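Local coordinates for protein ureidoglycolate hydrolase (Arabidopsis thaliana, PDB 4PXE) that hydrolyses (S)-ureidoglycolate to glyoxylate, ammonium and carbon dioxide with two manganese ions per subunit, as a homodimer in plant purine breakdown, at residues 94-99 against 136-141; 12-17 against 118-123; 265-270 against 319-324. All coordinates share one frame; numbering follows the deposited sequence.

Overall arrangement
Contact 1 lies at the active site: its centre is 8 Å from the centre of the chain, and it carries Glu137 and Glu138 beside manganese and glyoxylate. Contact 2 joins 12-17 to the end of helix 105-120, the helix that follows strand 95-96 of contact 1; the two centres are 32 Å apart, and their nearest atoms about 19 Å. Contact 3 pairs helices 256-272 and 311-332 within the region involved in dimerization, its centre 26 Å from that of contact 1. Contacts 2 and 3 lie on opposite sides of the chain's centre, 51 Å apart between centres. Contacts 1 and 3 both touch the second subunit, whose Asn294 reaches the glyoxylate.

Contact 1. Residues 94-99 against 136-141; sequences DAIPYS and SEEPTR. With MN (manganese (II) ion), chain D; GLV (glyoxylic acid), chain E.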
ATOM      1  N   ASP A  94     -21.094   7.757   4.419  1.00 12.97           N
ATOM      2  CA  ASP A  94     -19.697   7.462   4.103  1.00 12.79           C
ATOM      3  C   ASP A  94     -19.609   6.468   2.938  1.00 12.74           C
ATOM      4  O   ASP A  94     -20.557   5.721   2.676  1.00 13.81           O
ATOM      5  CB  ASP A  94     -18.835   7.086   5.336  1.00 13.87           C
ATOM      6  CG  ASP A  94     -19.337   5.863   6.108  1.00 13.89           C
ATOM      7  OD1 ASP A  94     -20.542   5.538   6.099  1.00 14.65           O
ATOM      8  OD2 ASP A  94     -18.487   5.250   6.794  1.00 15.45           O
ATOM      9  N   ALA A  95     -18.483   6.514   2.231  1.00 12.55           N
ATOM     10  CA  ALA A  95     -18.252   5.753   1.005  1.00 11.77           C
ATOM     11  C   ALA A  95     -16.840   5.191   1.048  1.00 12.18           C
ATOM     12  O   ALA A  95     -15.876   5.932   1.273  1.00 14.03           O
ATOM     13  CB  ALA A  95     -18.398   6.651  -0.201  1.00 12.54           C
ATOM     14  N   ILE A  96     -16.705   3.890   0.825  1.00 12.07           N
ATOM     15  CA  ILE A  96     -15.368   3.286   0.766  1.00 13.79           C
ATOM     16  C   ILE A  96     -14.600   3.773  -0.471  1.00 13.15           C
ATOM     17  O   ILE A  96     -15.193   4.322  -1.394  1.00 13.08           O
ATOM     18  CB  ILE A  96     -15.410   1.736   0.840  1.00 13.10           C
ATOM     19  CG1 ILE A  96     -15.896   1.114  -0.472  1.00 13.98           C
ATOM     20  CG2 ILE A  96     -16.253   1.276   2.008  1.00 13.32           C
ATOM     21  CD1 ILE A  96     -15.866  -0.401  -0.448  1.00 14.85           C
ATOM     22  N   PRO A  97     -13.273   3.606  -0.483  1.00 12.37           N
ATOM     23  CA  PRO A  97     -12.533   4.101  -1.650  1.00 13.53           C
ATOM     24  C   PRO A  97     -13.040   3.580  -3.001  1.00 13.34           C
ATOM     25  O   PRO A  97     -13.236   2.373  -3.183  1.00 13.00           O
ATOM     26  CB  PRO A  97     -11.104   3.612  -1.378  1.00 15.62           C
ATOM     27  CG  PRO A  97     -11.016   3.619   0.135  1.00 16.10           C
ATOM     28  CD  PRO A  97     -12.371   3.158   0.600  1.00 16.41           C
ATOM     29  N   TYR A  98     -13.254   4.512  -3.927  1.00 13.07           N
ATOM     30  CA  TYR A  98     -13.635   4.197  -5.308  1.00 12.67           C
ATOM     31  C   TYR A  98     -14.916   3.396  -5.379  1.00 12.28           C
ATOM     32  O   TYR A  98     -14.994   2.344  -6.028  1.00 13.04           O
ATOM     33  CB  TYR A  98     -12.492   3.490  -6.052  1.00 15.27           C
ATOM     34  CG  TYR A  98     -11.305   4.395  -6.264  1.00 18.30           C
ATOM     35  CD1 TYR A  98     -11.247   5.234  -7.366  1.00 18.74           C
ATOM     36  CD2 TYR A  98     -10.263   4.436  -5.347  1.00 21.40           C
ATOM     37  CE1 TYR A  98     -10.175   6.078  -7.570  1.00 26.35           C
ATOM     38  CE2 TYR A  98      -9.174   5.279  -5.543  1.00 25.28           C
ATOM     39  CZ  TYR A  98      -9.147   6.101  -6.652  1.00 25.76           C
ATOM     40  OH  TYR A  98      -8.073   6.943  -6.867  1.00 35.50           O
ATOM     41  N   SER A  99     -15.932   3.919  -4.711  1.00 12.78           N
ATOM     42  CA  SER A  99     -17.238   3.276  -4.696  1.00 12.77           C
ATOM     43  C   SER A  99     -18.279   4.137  -5.421  1.00 12.33           C
ATOM     44  O   SER A  99     -17.923   5.057  -6.166  1.00 13.07           O
ATOM     45  CB  SER A  99     -17.655   2.949  -3.268  1.00 12.94           C
ATOM     46  OG  SER A  99     -17.720   4.113  -2.456  1.00 13.69           O
ATOM     47  N   SER A 136     -21.005   6.870  10.703  1.00 15.18           N
ATOM     48  CA  SER A 136     -20.209   6.108   9.748  1.00 14.00           C
ATOM     49  C   SER A 136     -20.689   4.677   9.814  1.00 15.48           C
ATOM     50  O   SER A 136     -20.968   4.172  10.906  1.00 16.70           O
ATOM     51  CB  SER A 136     -18.723   6.168  10.115  1.00 17.31           C
ATOM     52  OG  SER A 136     -18.007   5.115   9.491  1.00 18.37           O
ATOM     53  N   GLU A 137     -20.781   4.017   8.661  1.00 15.05           N
ATOM     54  CA  GLU A 137     -21.145   2.608   8.626  1.00 15.01           C
ATOM     55  C   GLU A 137     -20.016   1.763   8.040  1.00 14.24           C
ATOM     56  O   GLU A 137     -19.915   0.566   8.320  1.00 14.10           O
ATOM     57  CB  GLU A 137     -22.443   2.420   7.826  1.00 15.11           C
ATOM     58  CG  GLU A 137     -22.977   0.997   7.806  1.00 15.75           C
ATOM     59  CD  GLU A 137     -22.492   0.180   6.631  1.00 15.45           C
ATOM     60  OE1 GLU A 137     -21.861   0.734   5.696  1.00 16.97           O
ATOM     61  OE2 GLU A 137     -22.738  -1.048   6.652  1.00 19.19           O
ATOM     62  N   GLU A 138     -19.181   2.374   7.203  1.00 12.32           N
ATOM     63  CA  GLU A 138     -18.106   1.632   6.539  1.00 13.91           C
ATOM     64  C   GLU A 138     -16.871   1.500   7.434  1.00 15.56           C
ATOM     65  O   GLU A 138     -16.581   2.399   8.221  1.00 16.11           O
ATOM     66  CB  GLU A 138     -17.749   2.284   5.203  1.00 14.42           C
ATOM     67  CG  GLU A 138     -18.932   2.376   4.248  1.00 14.01           C
ATOM     68  CD  GLU A 138     -19.229   1.089   3.540  1.00 15.59           C
ATOM     69  OE1 GLU A 138     -18.736   0.006   3.928  1.00 14.56           O
ATOM     70  OE2 GLU A 138     -19.978   1.183   2.545  1.00 15.95           O
ATOM     71  N   PRO A 139     -16.144   0.371   7.325  1.00 14.47           N
ATOM     72  CA  PRO A 139     -15.013   0.102   8.231  1.00 14.84           C
ATOM     73  C   PRO A 139     -13.701   0.738   7.778  1.00 15.13           C
ATOM     74  O   PRO A 139     -12.656   0.448   8.363  1.00 16.64           O
ATOM     75  CB  PRO A 139     -14.891  -1.424   8.171  1.00 15.89           C
ATOM     76  CG  PRO A 139     -15.321  -1.763   6.782  1.00 12.84           C
ATOM     77  CD  PRO A 139     -16.481  -0.809   6.505  1.00 13.03           C
ATOM     78  N   THR A 140     -13.750   1.592   6.764  1.00 13.92           N
ATOM     79  CA  THR A 140     -12.547   2.112   6.098  1.00 14.93           C
ATOM     80  C   THR A 140     -11.479   2.710   7.015  1.00 14.72           C
ATOM     81  O   THR A 140     -10.292   2.374   6.902  1.00 17.20           O
ATOM     82  CB  THR A 140     -12.930   3.186   5.060  1.00 14.52           C
ATOM     83  OG1 THR A 140     -13.959   2.661   4.212  1.00 13.88           O
ATOM     84  CG2 THR A 140     -11.723   3.586   4.200  1.00 16.13           C
ATOM     85  N   ARG A 141     -11.885   3.612   7.902  1.00 14.04           N
ATOM     86  CA  ARG A 141     -10.884   4.375   8.635  1.00 14.91           C
ATOM     87  C   ARG A 141     -10.279   3.625   9.818  1.00 14.29           C
ATOM     88  O   ARG A 141      -9.059   3.583   9.952  1.00 17.16           O
ATOM     89  CB  ARG A 141     -11.441   5.717   9.106  1.00 16.31           C
ATOM     90  CG  ARG A 141     -10.352   6.585   9.718  1.00 18.45           C
ATOM     91  CD  ARG A 141     -10.709   8.065   9.746  1.00 18.18           C
ATOM     92  NE  ARG A 141      -9.533   8.831  10.159  1.00 19.80           N
ATOM     93  CZ  ARG A 141      -9.445  10.155  10.168  1.00 23.09           C
ATOM     94  NH1 ARG A 141     -10.480  10.909   9.807  1.00 19.37           N
ATOM     95  NH2 ARG A 141      -8.306  10.727  10.556  1.00 21.38           N
TER
HETATM   96 MN    MN D 502     -21.268  -0.298   1.649  1.00 26.38          MN
HETATM   97  C1  GLV E 503     -20.985  -2.628   4.169  1.00 15.82           C
HETATM   98  O1  GLV E 503     -22.287  -2.363   4.566  1.00 16.76           O
HETATM   99  C2  GLV E 503     -20.749  -4.039   3.757  1.00 13.91           C
HETATM  100  O2  GLV E 503     -21.721  -4.861   3.790  1.00 13.73           O
HETATM  101  O3  GLV E 503     -19.595  -4.397   3.380  1.00 14.59           O
HETATM  102  O   HOH W   1     -15.272   5.122   4.013  1.00 15.84           O
HETATM  103  O   HOH W   2     -19.123   2.505   0.307  1.00 15.34           O
HETATM  104  O   HOH W   3     -22.608   0.133   3.264  1.00 17.49           O
HETATM  105  O   HOH W   4     -22.229  -1.818   1.313  1.00 17.62           O
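The carboxylate of Asp94 is gripped by three donors from 136-141. Glu137 N gives Asp94 OD1 a nearly straight bond (3.0 Å, 171°) on the syn side. Asp94 OD2 accepts Ser136 OG at 2.7 Å from above the carboxylate plane, and from the opposite face Glu138 N at 3.0 Å. With chi1 59°, Asp94 CG sits between its own backbone N and carbonyl carbon, which turns both oxygens onto the loop. With an alanine in place of Asp94, the two backbone N-H groups and the Ser136 hydroxyl would probably lose their acceptor, and the loop carrying both glutamates would be less firmly placed.

That loop belongs to the two-metal centre of the M20 peptidase family. Glu138 OE2 binds manganese at 2.2 Å, with Asp103, His402 and two waters completing the coordination, while Glu138 OE1 is hydrogen-bonded to Asn294 of the second subunit. Glu137 OE2 lies 2.5 Å from glyoxylate O1, and Glu137 OE1 accepts from a manganese-bound water that also donates to glyoxylate O1.

Packing is close where Ile96 CG2 meets Glu138 CD at 3.4 Å, the two side chains crossing at a slant beside the metal ligand. At the partly exposed Pro97 and Thr140, water takes a share of the contact: Thr140 CG2 touches Pro97 CD at 3.7 Å, but a water hydrogen-bonded to Thr140 OG1 makes a weak bond to Ala95 O. Pro97 also packs on Ala292 of the second subunit. On the metal side, a second water accepts from Ile96 N and donates to Glu138 OE2.

Contact 2. Residues 12-17 against 118-123; sequences SLSVDA and LKRSGF
Arg120 and Ser14 make a nearly straight bond: Arg120 NH2 donates to Ser14 O at 2.9 Å and 176°. The acceptor lies 2° out of the guanidinium plane, and the donor in turn lies in the carbonyl plane, so Ser14 O meets the guanidinium at its edge. A bend at chi3 (-63°) turns that edge toward Ser14 O. At the other end Ser121 OG and Ser12 OG lie 2.8 Å apart, though which acceptor takes the Ser121 proton is not settled; Ser12 OG is also bonded to Leu9 O. A water joins Ser121 OG to Ser14 N. Beside Ser121, Leu13 CD2 touches Leu118 CD2 at 4.2 Å.

In the second shell, Glu113 forms a salt bridge with Arg120 NH2 and accepts from Asp16 N, fixing the arginine and the loop together. Asp16 N-caps helix 17-28 through Gly19 N. Ser121 is held where helix 105-120 ends in a Schellman motif, with Gly122 at positive phi.

The loop between helices 9-12 and 17-28 thus lies along the end of helix 105-120, with Val15 against helix 410-429 and Leu118 on Trp77 of strand 73-77.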
ATOM      1  N   SER A  12     -51.939   9.883  -2.821  1.00 21.23           N
ATOM      2  CA  SER A  12     -51.498  11.279  -2.795  1.00 22.91           C
ATOM      3  C   SER A  12     -49.978  11.451  -2.756  1.00 20.63           C
ATOM      4  O   SER A  12     -49.480  12.555  -2.931  1.00 22.49           O
ATOM      5  CB  SER A  12     -52.085  12.005  -1.588  1.00 22.19           C
ATOM      6  OG  SER A  12     -51.376  11.665  -0.409  1.00 22.81           O
ATOM      7  N   LEU A  13     -49.242  10.371  -2.508  1.00 20.29           N
ATOM      8  CA  LEU A  13     -47.796  10.474  -2.360  1.00 20.56           C
ATOM      9  C   LEU A  13     -47.143  10.777  -3.703  1.00 19.29           C
ATOM     10  O   LEU A  13     -47.320  10.031  -4.667  1.00 21.66           O
ATOM     11  CB  LEU A  13     -47.225   9.177  -1.776  1.00 19.22           C
ATOM     12  CG  LEU A  13     -47.771   8.721  -0.422  1.00 18.84           C
ATOM     13  CD1 LEU A  13     -47.062   7.437   0.027  1.00 20.98           C
ATOM     14  CD2 LEU A  13     -47.642   9.811   0.638  1.00 21.27           C
ATOM     15  N   SER A  14     -46.401  11.879  -3.776  1.00 18.34           N
ATOM     16  CA  SER A  14     -45.637  12.172  -4.987  1.00 18.67           C
ATOM     17  C   SER A  14     -44.231  12.638  -4.642  1.00 18.46           C
ATOM     18  O   SER A  14     -44.033  13.495  -3.780  1.00 17.43           O
ATOM     19  CB  SER A  14     -46.352  13.197  -5.878  1.00 27.56           C
ATOM     20  OG  SER A  14     -46.277  14.494  -5.332  1.00 32.39           O
ATOM     21  N   VAL A  15     -43.265  12.049  -5.331  1.00 16.47           N
ATOM     22  CA  VAL A  15     -41.849  12.270  -5.085  1.00 15.90           C
ATOM     23  C   VAL A  15     -41.289  13.170  -6.166  1.00 16.81           C
ATOM     24  O   VAL A  15     -41.684  13.067  -7.327  1.00 17.74           O
ATOM     25  CB  VAL A  15     -41.082  10.916  -5.106  1.00 16.77           C
ATOM     26  CG1 VAL A  15     -39.574  11.117  -5.003  1.00 16.77           C
ATOM     27  CG2 VAL A  15     -41.589   9.986  -4.006  1.00 17.73           C
ATOM     28  N   ASP A  16     -40.378  14.061  -5.790  1.00 15.88           N
ATOM     29  CA  ASP A  16     -39.643  14.839  -6.773  1.00 16.36           C
ATOM     30  C   ASP A  16     -38.472  13.971  -7.224  1.00 16.50           C
ATOM     31  O   ASP A  16     -37.368  14.086  -6.694  1.00 16.81           O
ATOM     32  CB  ASP A  16     -39.129  16.128  -6.135  1.00 19.54           C
ATOM     33  CG  ASP A  16     -38.430  17.045  -7.128  1.00 21.67           C
ATOM     34  OD1 ASP A  16     -38.231  16.652  -8.293  1.00 20.76           O
ATOM     35  OD2 ASP A  16     -38.066  18.169  -6.726  1.00 26.04           O
ATOM     36  N   ALA A  17     -38.716  13.092  -8.196  1.00 15.67           N
ATOM     37  CA  ALA A  17     -37.679  12.143  -8.617  1.00 15.29           C
ATOM     38  C   ALA A  17     -36.420  12.789  -9.220  1.00 16.24           C
ATOM     39  O   ALA A  17     -35.313  12.420  -8.844  1.00 14.82           O
ATOM     40  CB  ALA A  17     -38.256  11.056  -9.533  1.00 16.68           C
ATOM     41  N   LEU A 118     -44.543  13.260   2.802  1.00 17.48           N
ATOM     42  CA  LEU A 118     -45.612  13.189   3.793  1.00 17.66           C
ATOM     43  C   LEU A 118     -46.154  14.574   4.141  1.00 18.82           C
ATOM     44  O   LEU A 118     -47.371  14.758   4.296  1.00 18.95           O
ATOM     45  CB  LEU A 118     -45.111  12.487   5.053  1.00 16.90           C
ATOM     46  CG  LEU A 118     -44.960  10.970   4.921  1.00 16.82           C
ATOM     47  CD1 LEU A 118     -44.317  10.397   6.185  1.00 18.66           C
ATOM     48  CD2 LEU A 118     -46.302  10.297   4.625  1.00 17.50           C
ATOM     49  N   LYS A 119     -45.261  15.551   4.252  1.00 18.38           N
ATOM     50  CA  LYS A 119     -45.693  16.920   4.526  1.00 21.10           C
ATOM     51  C   LYS A 119     -46.530  17.489   3.373  1.00 19.77           C
ATOM     52  O   LYS A 119     -47.551  18.137   3.622  1.00 21.17           O
ATOM     53  CB  LYS A 119     -44.506  17.829   4.874  1.00 21.75           C
ATOM     54  CG  LYS A 119     -43.912  17.526   6.243  1.00 23.94           C
ATOM     55  CD  LYS A 119     -42.990  18.632   6.744  1.00 29.82           C
ATOM     56  CE  LYS A 119     -42.585  18.384   8.200  1.00 28.68           C
ATOM     57  NZ  LYS A 119     -41.846  19.531   8.808  1.00 29.20           N
ATOM     58  N   ARG A 120     -46.127  17.241   2.128  1.00 19.40           N
ATOM     59  CA  ARG A 120     -46.907  17.713   0.977  1.00 20.38           C
ATOM     60  C   ARG A 120     -48.307  17.107   0.966  1.00 23.32           C
ATOM     61  O   ARG A 120     -49.262  17.731   0.482  1.00 24.28           O
ATOM     62  CB  ARG A 120     -46.203  17.432  -0.355  1.00 20.05           C
ATOM     63  CG  ARG A 120     -45.065  18.383  -0.659  1.00 20.01           C
ATOM     64  CD  ARG A 120     -44.556  18.252  -2.096  1.00 22.17           C
ATOM     65  NE  ARG A 120     -43.981  16.943  -2.419  1.00 20.36           N
ATOM     66  CZ  ARG A 120     -42.698  16.625  -2.266  1.00 19.45           C
ATOM     67  NH1 ARG A 120     -41.842  17.505  -1.761  1.00 18.86           N
ATOM     68  NH2 ARG A 120     -42.270  15.417  -2.613  1.00 19.55           N
ATOM     69  N   SER A 121     -48.432  15.895   1.501  1.00 19.93           N
ATOM     70  CA  SER A 121     -49.716  15.207   1.564  1.00 20.93           C
ATOM     71  C   SER A 121     -50.549  15.561   2.805  1.00 23.30           C
ATOM     72  O   SER A 121     -51.656  15.042   2.982  1.00 25.79           O
ATOM     73  CB  SER A 121     -49.513  13.695   1.481  1.00 24.49           C
ATOM     74  OG  SER A 121     -49.182  13.320   0.155  1.00 21.48           O
ATOM     75  N   GLY A 122     -50.013  16.433   3.654  1.00 18.91           N
ATOM     76  CA  GLY A 122     -50.707  16.863   4.862  1.00 21.81           C
ATOM     77  C   GLY A 122     -50.814  15.809   5.950  1.00 21.21           C
ATOM     78  O   GLY A 122     -51.720  15.840   6.786  1.00 24.38           O
ATOM     79  N   PHE A 123     -49.884  14.862   5.950  1.00 20.74           N
ATOM     80  CA  PHE A 123     -49.898  13.817   6.956  1.00 21.26           C
ATOM     81  C   PHE A 123     -49.632  14.390   8.344  1.00 22.23           C
ATOM     82  O   PHE A 123     -48.791  15.278   8.510  1.00 22.64           O
ATOM     83  CB  PHE A 123     -48.870  12.723   6.632  1.00 21.06           C
ATOM     84  CG  PHE A 123     -48.783  11.658   7.683  1.00 20.16           C
ATOM     85  CD1 PHE A 123     -49.852  10.801   7.910  1.00 21.68           C
ATOM     86  CD2 PHE A 123     -47.650  11.534   8.470  1.00 20.64           C
ATOM     87  CE1 PHE A 123     -49.786   9.831   8.890  1.00 22.28           C
ATOM     88  CE2 PHE A 123     -47.574  10.557   9.448  1.00 21.42           C
ATOM     89  CZ  PHE A 123     -48.646   9.709   9.660  1.00 20.72           C
TER
HETATM   90  O   HOH W   5     -46.950  13.807  -1.370  1.00 17.53           O

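Contact 3. Residues 265-270 against 319-324; sequences LAVEKH and KKIQES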
ATOM      1  N   LEU A 265      -5.235 -17.383  -0.434  1.00 13.43           N
ATOM      2  CA  LEU A 265      -5.735 -18.530  -1.181  1.00 13.30           C
ATOM      3  C   LEU A 265      -6.435 -19.529  -0.251  1.00 15.32           C
ATOM      4  O   LEU A 265      -7.411 -20.183  -0.652  1.00 15.59           O
ATOM      5  CB  LEU A 265      -4.609 -19.189  -1.987  1.00 14.94           C
ATOM      6  CG  LEU A 265      -4.178 -18.302  -3.161  1.00 12.44           C
ATOM      7  CD1 LEU A 265      -2.764 -18.626  -3.640  1.00 15.87           C
ATOM      8  CD2 LEU A 265      -5.167 -18.405  -4.316  1.00 15.80           C
ATOM      9  N   ALA A 266      -5.976 -19.628   0.994  1.00 14.60           N
ATOM     10  CA  ALA A 266      -6.651 -20.500   1.963  1.00 15.02           C
ATOM     11  C   ALA A 266      -8.038 -19.981   2.327  1.00 16.13           C
ATOM     12  O   ALA A 266      -8.969 -20.768   2.514  1.00 16.10           O
ATOM     13  CB  ALA A 266      -5.803 -20.705   3.230  1.00 15.93           C
ATOM     14  N   VAL A 267      -8.180 -18.662   2.435  1.00 13.58           N
ATOM     15  CA  VAL A 267      -9.489 -18.062   2.693  1.00 13.58           C
ATOM     16  C   VAL A 267     -10.477 -18.520   1.625  1.00 14.75           C
ATOM     17  O   VAL A 267     -11.557 -19.022   1.949  1.00 15.11           O
ATOM     18  CB  VAL A 267      -9.419 -16.520   2.728  1.00 14.21           C
ATOM     19  CG1 VAL A 267     -10.820 -15.923   2.723  1.00 13.83           C
ATOM     20  CG2 VAL A 267      -8.636 -16.042   3.950  1.00 13.51           C
ATOM     21  N   GLU A 268     -10.100 -18.378   0.358  1.00 13.42           N
ATOM     22  CA  GLU A 268     -10.953 -18.819  -0.737  1.00 14.88           C
ATOM     23  C   GLU A 268     -11.302 -20.302  -0.622  1.00 15.54           C
ATOM     24  O   GLU A 268     -12.477 -20.681  -0.758  1.00 15.54           O
ATOM     25  CB  GLU A 268     -10.290 -18.545  -2.088  1.00 13.94           C
ATOM     26  CG  GLU A 268     -11.096 -19.099  -3.259  1.00 15.48           C
ATOM     27  CD  GLU A 268     -10.375 -19.022  -4.590  1.00 18.05           C
ATOM     28  OE1 GLU A 268      -9.156 -19.283  -4.648  1.00 16.13           O
ATOM     29  OE2 GLU A 268     -11.044 -18.697  -5.599  1.00 22.42           O
ATOM     30  N   LYS A 269     -10.293 -21.127  -0.359  1.00 14.83           N
ATOM     31  CA  LYS A 269     -10.487 -22.566  -0.199  1.00 15.61           C
ATOM     32  C   LYS A 269     -11.513 -22.899   0.883  1.00 17.26           C
ATOM     33  O   LYS A 269     -12.433 -23.696   0.660  1.00 18.37           O
ATOM     34  CB  LYS A 269      -9.151 -23.240   0.124  1.00 17.22           C
ATOM     35  CG  LYS A 269      -9.249 -24.749   0.315  1.00 17.87           C
ATOM     36  CD  LYS A 269      -7.883 -25.381   0.596  1.00 19.43           C
ATOM     37  CE  LYS A 269      -7.302 -24.890   1.909  1.00 20.94           C
ATOM     38  NZ  LYS A 269      -5.880 -25.337   2.092  1.00 26.78           N
ATOM     39  N   HIS A 270     -11.369 -22.288   2.054  1.00 15.82           N
ATOM     40  CA  HIS A 270     -12.249 -22.621   3.174  1.00 14.52           C
ATOM     41  C   HIS A 270     -13.682 -22.159   2.917  1.00 16.43           C
ATOM     42  O   HIS A 270     -14.644 -22.825   3.316  1.00 16.94           O
ATOM     43  CB  HIS A 270     -11.718 -22.059   4.494  1.00 16.34           C
ATOM     44  CG  HIS A 270     -10.384 -22.626   4.881  1.00 16.30           C
ATOM     45  ND1 HIS A 270     -10.092 -23.968   4.769  1.00 18.29           N
ATOM     46  CD2 HIS A 270      -9.260 -22.032   5.347  1.00 17.67           C
ATOM     47  CE1 HIS A 270      -8.843 -24.177   5.153  1.00 20.02           C
ATOM     48  NE2 HIS A 270      -8.317 -23.020   5.515  1.00 18.80           N
ATOM     49  N   LYS A 319     -12.639 -20.448  11.951  1.00 17.73           N
ATOM     50  CA  LYS A 319     -11.763 -21.417  12.620  1.00 19.19           C
ATOM     51  C   LYS A 319     -10.729 -21.999  11.659  1.00 18.74           C
ATOM     52  O   LYS A 319      -9.546 -22.136  12.009  1.00 20.15           O
ATOM     53  CB  LYS A 319     -12.586 -22.545  13.253  1.00 21.25           C
ATOM     54  CG  LYS A 319     -13.603 -22.069  14.273  1.00 31.31           C
ATOM     55  CD  LYS A 319     -14.140 -23.224  15.107  1.00 38.37           C
ATOM     56  CE  LYS A 319     -15.447 -22.855  15.805  1.00 37.91           C
ATOM     57  NZ  LYS A 319     -16.620 -23.035  14.898  1.00 40.37           N
ATOM     58  N   LYS A 320     -11.160 -22.346  10.448  1.00 16.72           N
ATOM     59  CA  LYS A 320     -10.255 -22.904   9.449  1.00 17.48           C
ATOM     60  C   LYS A 320      -9.213 -21.874   9.026  1.00 15.98           C
ATOM     61  O   LYS A 320      -8.057 -22.223   8.810  1.00 17.16           O
ATOM     62  CB  LYS A 320     -11.007 -23.404   8.215  1.00 18.88           C
ATOM     63  CG  LYS A 320     -11.909 -24.619   8.455  1.00 20.50           C
ATOM     64  CD  LYS A 320     -12.637 -24.962   7.173  1.00 21.82           C
ATOM     65  CE  LYS A 320     -13.391 -26.282   7.263  1.00 20.86           C
ATOM     66  NZ  LYS A 320     -14.072 -26.527   5.958  1.00 21.29           N
ATOM     67  N   ILE A 321      -9.616 -20.613   8.909  1.00 16.86           N
ATOM     68  CA  ILE A 321      -8.656 -19.569   8.551  1.00 17.09           C
ATOM     69  C   ILE A 321      -7.573 -19.435   9.629  1.00 17.35           C
ATOM     70  O   ILE A 321      -6.385 -19.305   9.310  1.00 16.57           O
ATOM     71  CB  ILE A 321      -9.349 -18.219   8.290  1.00 15.80           C
ATOM     72  CG1 ILE A 321     -10.176 -18.307   7.002  1.00 15.00           C
ATOM     73  CG2 ILE A 321      -8.313 -17.087   8.184  1.00 16.90           C
ATOM     74  CD1 ILE A 321     -11.141 -17.155   6.810  1.00 15.53           C
ATOM     75  N   GLN A 322      -7.968 -19.495  10.900  1.00 16.53           N
ATOM     76  CA  GLN A 322      -6.986 -19.410  11.980  1.00 18.73           C
ATOM     77  C   GLN A 322      -6.041 -20.606  11.971  1.00 18.93           C
ATOM     78  O   GLN A 322      -4.829 -20.451  12.164  1.00 18.11           O
ATOM     79  CB  GLN A 322      -7.651 -19.264  13.348  1.00 19.17           C
ATOM     80  CG  GLN A 322      -6.635 -18.962  14.443  1.00 22.93           C
ATOM     81  CD  GLN A 322      -7.253 -18.370  15.691  1.00 28.43           C
ATOM     82  OE1 GLN A 322      -8.477 -18.234  15.796  1.00 32.67           O
ATOM     83  NE2 GLN A 322      -6.405 -17.999  16.650  1.00 29.43           N
ATOM     84  N   GLU A 323      -6.587 -21.796  11.729  1.00 18.17           N
ATOM     85  CA  GLU A 323      -5.763 -22.995  11.590  1.00 21.33           C
ATOM     86  C   GLU A 323      -4.759 -22.851  10.447  1.00 17.65           C
ATOM     87  O   GLU A 323      -3.569 -23.144  10.610  1.00 19.19           O
ATOM     88  CB  GLU A 323      -6.639 -24.242  11.402  1.00 21.28           C
ATOM     89  CG  GLU A 323      -7.410 -24.620  12.664  1.00 27.78           C
ATOM     90  CD  GLU A 323      -8.475 -25.686  12.438  1.00 35.37           C
ATOM     91  OE1 GLU A 323      -8.733 -26.056  11.270  1.00 34.42           O
ATOM     92  OE2 GLU A 323      -9.060 -26.150  13.439  1.00 35.77           O
ATOM     93  N   SER A 324      -5.224 -22.386   9.295  1.00 17.39           N
ATOM     94  CA  SER A 324      -4.343 -22.180   8.151  1.00 16.85           C
ATOM     95  C   SER A 324      -3.268 -21.129   8.403  1.00 16.33           C
ATOM     96  O   SER A 324      -2.130 -21.305   7.970  1.00 16.04           O
ATOM     97  CB  SER A 324      -5.146 -21.821   6.895  1.00 17.11           C
ATOM     98  OG  SER A 324      -5.802 -22.972   6.389  1.00 18.65           O
TER
HETATM   99  O   HOH W   6      -4.411 -24.034   4.210  1.00 27.70           O
HETATM  100  O   HOH W   7     -15.667 -24.242   5.480  1.00 20.04           O
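His270 and Ser324 supply the one direct hydrogen bond between 265-270 and 319-324: His270 NE2 and Ser324 OG stand 2.7 Å apart at 169°, and either could be the donor. The hydroxyl meets the ring at its edge, near its plane. The other ring nitrogen, His270 ND1, is hydrogen-bonded to Glu273.

A CH-pi contact holds one face of the same ring. Lys320 CB sits 3.5 Å from the centroid of the His270 ring, only 10° off the ring normal. Beyond it the lysine chain runs extended, carrying CD past His270 ND1 at 3.6 Å and NZ to a salt bridge with Glu273.

The apolar contact is between Val267 CG2 and Ile321 CD1, which meet at 4.0 Å; Ile321 also rests on Phe339 of strand 335-344. Separately, Ala266 CB comes within 3.9 Å of Ser324 CB.

Water bridges flank the pair: one joins Lys269 NZ to Ser324 OG, another Lys320 NZ to His270 O.

The axes of 265-270 and 319-324 approach to 9.5 Å at 146°, a roughly antiparallel pairing inside the dimerization region; Glu268 turns to Arg332 of the second subunit. Bonds at both ring nitrogens, with a lysine methylene over a face, fix the rotation of His270, and the nearby Glu273 carboxylate would probably favour a proton on His270 ND1.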